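Local coordinates for secreted protein (Streptomyces lividans TK24, PDB 5LXZ), which binds copper and probably acts as a secreted metalloradical oxidase of the galactose oxidase-like AA5 family, at residues L401-R406 / I435-L440. The protein carries 1 engineered substitution. Sequence-based numbering, arbitrary orientation. Where two conformers were deposited one is given.
Sequences LEKGTR and ILQARL
Glu402 and Gln437 meet with their side chains crossing at about a right angle, yet their end groups lie nearly coplanar, carboxylate and amide planes 13° apart. Gln437 NE2 donates a hydrogen bond to Glu402 OE1 (2.9 Å, N-H...O angle 154°), nearly along the C-O axis of that oxygen. Glu402 carries its carboxylate out to this amide because its CG lies anti to the backbone N (chi1 179°) and the chain beyond is extended. The other end of the amide faces Arg439, whose NH1 and NH2 both donate to Gln437 OE1, each at 2.9 Å, with the oxygen in the guanidinium plane. Water 1 also donates to Gln437 OE1 while accepting from Lys403 N, at 3.1 Å, and ties the backbone of the loop to the same oxygen. Donating through NE2 to the carboxylate and accepting at OE1 from Arg439 and water 1, the amide is fixed in its rotation; it stands between opposite charges, 4.6 Å apart from Glu402 OE1 to Arg439 NH2. The contact belongs to the kelch-type beta-propeller of the galactose oxidase fold: the loop leading from strand 395-397, at the edge of one four-stranded blade, packs on the entry to strand 438-442 of the next. A leucine in place of Gln437 would probably leave Glu402 OE1 without its amide donor and the Arg439 guanidinium free to turn. Arg439 also runs obliquely past Leu401, with CD 3.8 Å from Leu401 CD2; Phe448 of strand 447-450 touches both side chains. Deeper in, Ile435 sets CD1 against the turn, where it lies 3.4 Å from Gly404 O and equally near Thr405 OG1. That hydroxyl donates to Lys403 O at 2.8 Å, from above the carbonyl plane, bracing the turn on which the methyl rests.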
loop_
_atom_site.group_PDB
_atom_site.type_symbol
_atom_site.label_atom_id
_atom_site.label_comp_id
_atom_site.label_asym_id
_atom_site.label_seq_id
_atom_site.Cartn_x
_atom_site.Cartn_y
_atom_site.Cartn_z
ATOM N N LEU A 401 14.992 11.945 8.033
ATOM C CA LEU A 401 15.252 12.401 6.690
ATOM C C LEU A 401 15.585 13.888 6.747
ATOM O O LEU A 401 15.410 14.535 7.798
ATOM C CB LEU A 401 14.018 12.180 5.830
ATOM C CG LEU A 401 13.522 10.738 5.771
ATOM C CD1 LEU A 401 12.114 10.669 5.212
ATOM C CD2 LEU A 401 14.461 9.874 4.960
ATOM N N GLU A 402 16.035 14.439 5.642
ATOM C CA GLU A 402 16.323 15.878 5.574
ATOM C C GLU A 402 15.042 16.700 5.477
ATOM O O GLU A 402 14.969 17.765 6.072
ATOM C CB GLU A 402 17.292 16.227 4.426
ATOM C CG GLU A 402 17.591 17.726 4.300
ATOM C CD GLU A 402 18.277 18.157 3.021
ATOM O OE1 GLU A 402 18.428 17.363 2.091
ATOM O OE2 GLU A 402 18.690 19.356 2.961
ATOM N N LYS A 403 14.044 16.227 4.743
ATOM C CA LYS A 403 12.848 16.980 4.429
ATOM C C LYS A 403 11.652 16.120 4.762
ATOM O O LYS A 403 11.756 14.917 4.727
ATOM C CB LYS A 403 12.810 17.267 2.924
ATOM C CG LYS A 403 13.943 18.185 2.484
ATOM C CD LYS A 403 13.994 18.275 0.985
ATOM C CE LYS A 403 15.195 19.114 0.581
ATOM N NZ LYS A 403 15.195 19.386 -0.866
ATOM N N GLY A 404 10.539 16.758 5.041
ATOM C CA GLY A 404 9.295 16.039 5.179
ATOM C C GLY A 404 9.014 15.322 3.876
ATOM O O GLY A 404 9.139 15.876 2.796
ATOM N N THR A 405 8.595 14.072 3.997
ATOM C CA THR A 405 8.509 13.174 2.832
ATOM C C THR A 405 7.244 12.339 2.854
ATOM O O THR A 405 7.178 11.409 3.679
ATOM C CB THR A 405 9.719 12.220 2.826
ATOM O OG1 THR A 405 10.948 12.980 2.875
ATOM C CG2 THR A 405 9.755 11.384 1.571
ATOM N N ARG A 406 6.287 12.641 1.973
ATOM C CA ARG A 406 5.203 11.720 1.643
ATOM C C ARG A 406 5.695 10.660 0.661
ATOM O O ARG A 406 6.545 10.916 -0.184
ATOM C CB ARG A 406 4.043 12.435 0.960
ATOM C CG ARG A 406 3.233 13.382 1.806
ATOM C CD ARG A 406 2.193 13.999 0.946
ATOM N NE ARG A 406 1.225 14.795 1.674
ATOM C CZ ARG A 406 0.118 14.322 2.261
ATOM N NH1 ARG A 406 -0.131 13.005 2.329
ATOM N NH2 ARG A 406 -0.749 15.146 2.808
ATOM N N ILE A 435 11.388 14.586 -4.112
ATOM C CA ILE A 435 12.654 14.564 -3.392
ATOM C C ILE A 435 13.526 13.524 -4.077
ATOM O O ILE A 435 13.299 12.320 -3.915
ATOM C CB ILE A 435 12.454 14.240 -1.919
ATOM C CG1 ILE A 435 11.561 15.289 -1.267
ATOM C CG2 ILE A 435 13.791 14.154 -1.203
ATOM C CD1 ILE A 435 10.996 14.841 0.084
ATOM N N LEU A 436 14.549 13.964 -4.788
ATOM C CA LEU A 436 15.411 13.008 -5.497
ATOM C C LEU A 436 16.604 12.674 -4.584
ATOM O O LEU A 436 17.761 13.061 -4.810
ATOM C CB LEU A 436 15.787 13.475 -6.922
ATOM C CG LEU A 436 14.699 13.231 -7.988
ATOM C CD1 LEU A 436 13.433 14.036 -7.735
ATOM C CD2 LEU A 436 15.173 13.538 -9.402
ATOM N N GLN A 437 16.302 11.928 -3.524
ATOM C CA GLN A 437 17.271 11.481 -2.537
ATOM C C GLN A 437 17.010 10.048 -2.190
ATOM O O GLN A 437 15.835 9.627 -2.180
ATOM C CB GLN A 437 17.219 12.264 -1.239
ATOM C CG GLN A 437 17.498 13.734 -1.407
ATOM C CD GLN A 437 17.436 14.494 -0.108
ATOM O OE1 GLN A 437 17.103 13.965 0.950
ATOM N NE2 GLN A 437 17.728 15.793 -0.196
ATOM N N ALA A 438 18.061 9.297 -1.984
ATOM C CA ALA A 438 17.994 7.925 -1.514
ATOM C C ALA A 438 18.950 7.710 -0.369
ATOM O O ALA A 438 20.057 8.291 -0.362
ATOM C CB ALA A 438 18.299 6.940 -2.628
ATOM N N ARG A 439 18.595 6.822 0.542
ATOM C CA ARG A 439 19.360 6.491 1.695
ATOM C C ARG A 439 19.294 5.005 1.947
ATOM O O ARG A 439 18.297 4.343 1.630
ATOM C CB ARG A 439 18.819 7.179 2.942
ATOM C CG ARG A 439 18.966 8.680 2.925
ATOM C CD ARG A 439 18.042 9.297 3.953
ATOM N NE ARG A 439 18.295 10.736 4.061
ATOM C CZ ARG A 439 17.912 11.645 3.175
ATOM N NH1 ARG A 439 17.169 11.331 2.121
ATOM N NH2 ARG A 439 18.282 12.936 3.336
ATOM N N LEU A 440 20.342 4.491 2.554
ATOM C CA LEU A 440 20.315 3.197 3.189
ATOM C C LEU A 440 20.161 3.350 4.678
ATOM O O LEU A 440 20.959 4.064 5.330
ATOM C CB LEU A 440 21.572 2.386 2.862
ATOM C CG LEU A 440 21.795 1.982 1.422
ATOM C CD1 LEU A 440 23.182 1.401 1.273
ATOM C CD2 LEU A 440 20.743 1.004 0.902
HETATM O O HOH W 1 15.078 14.048 2.857
#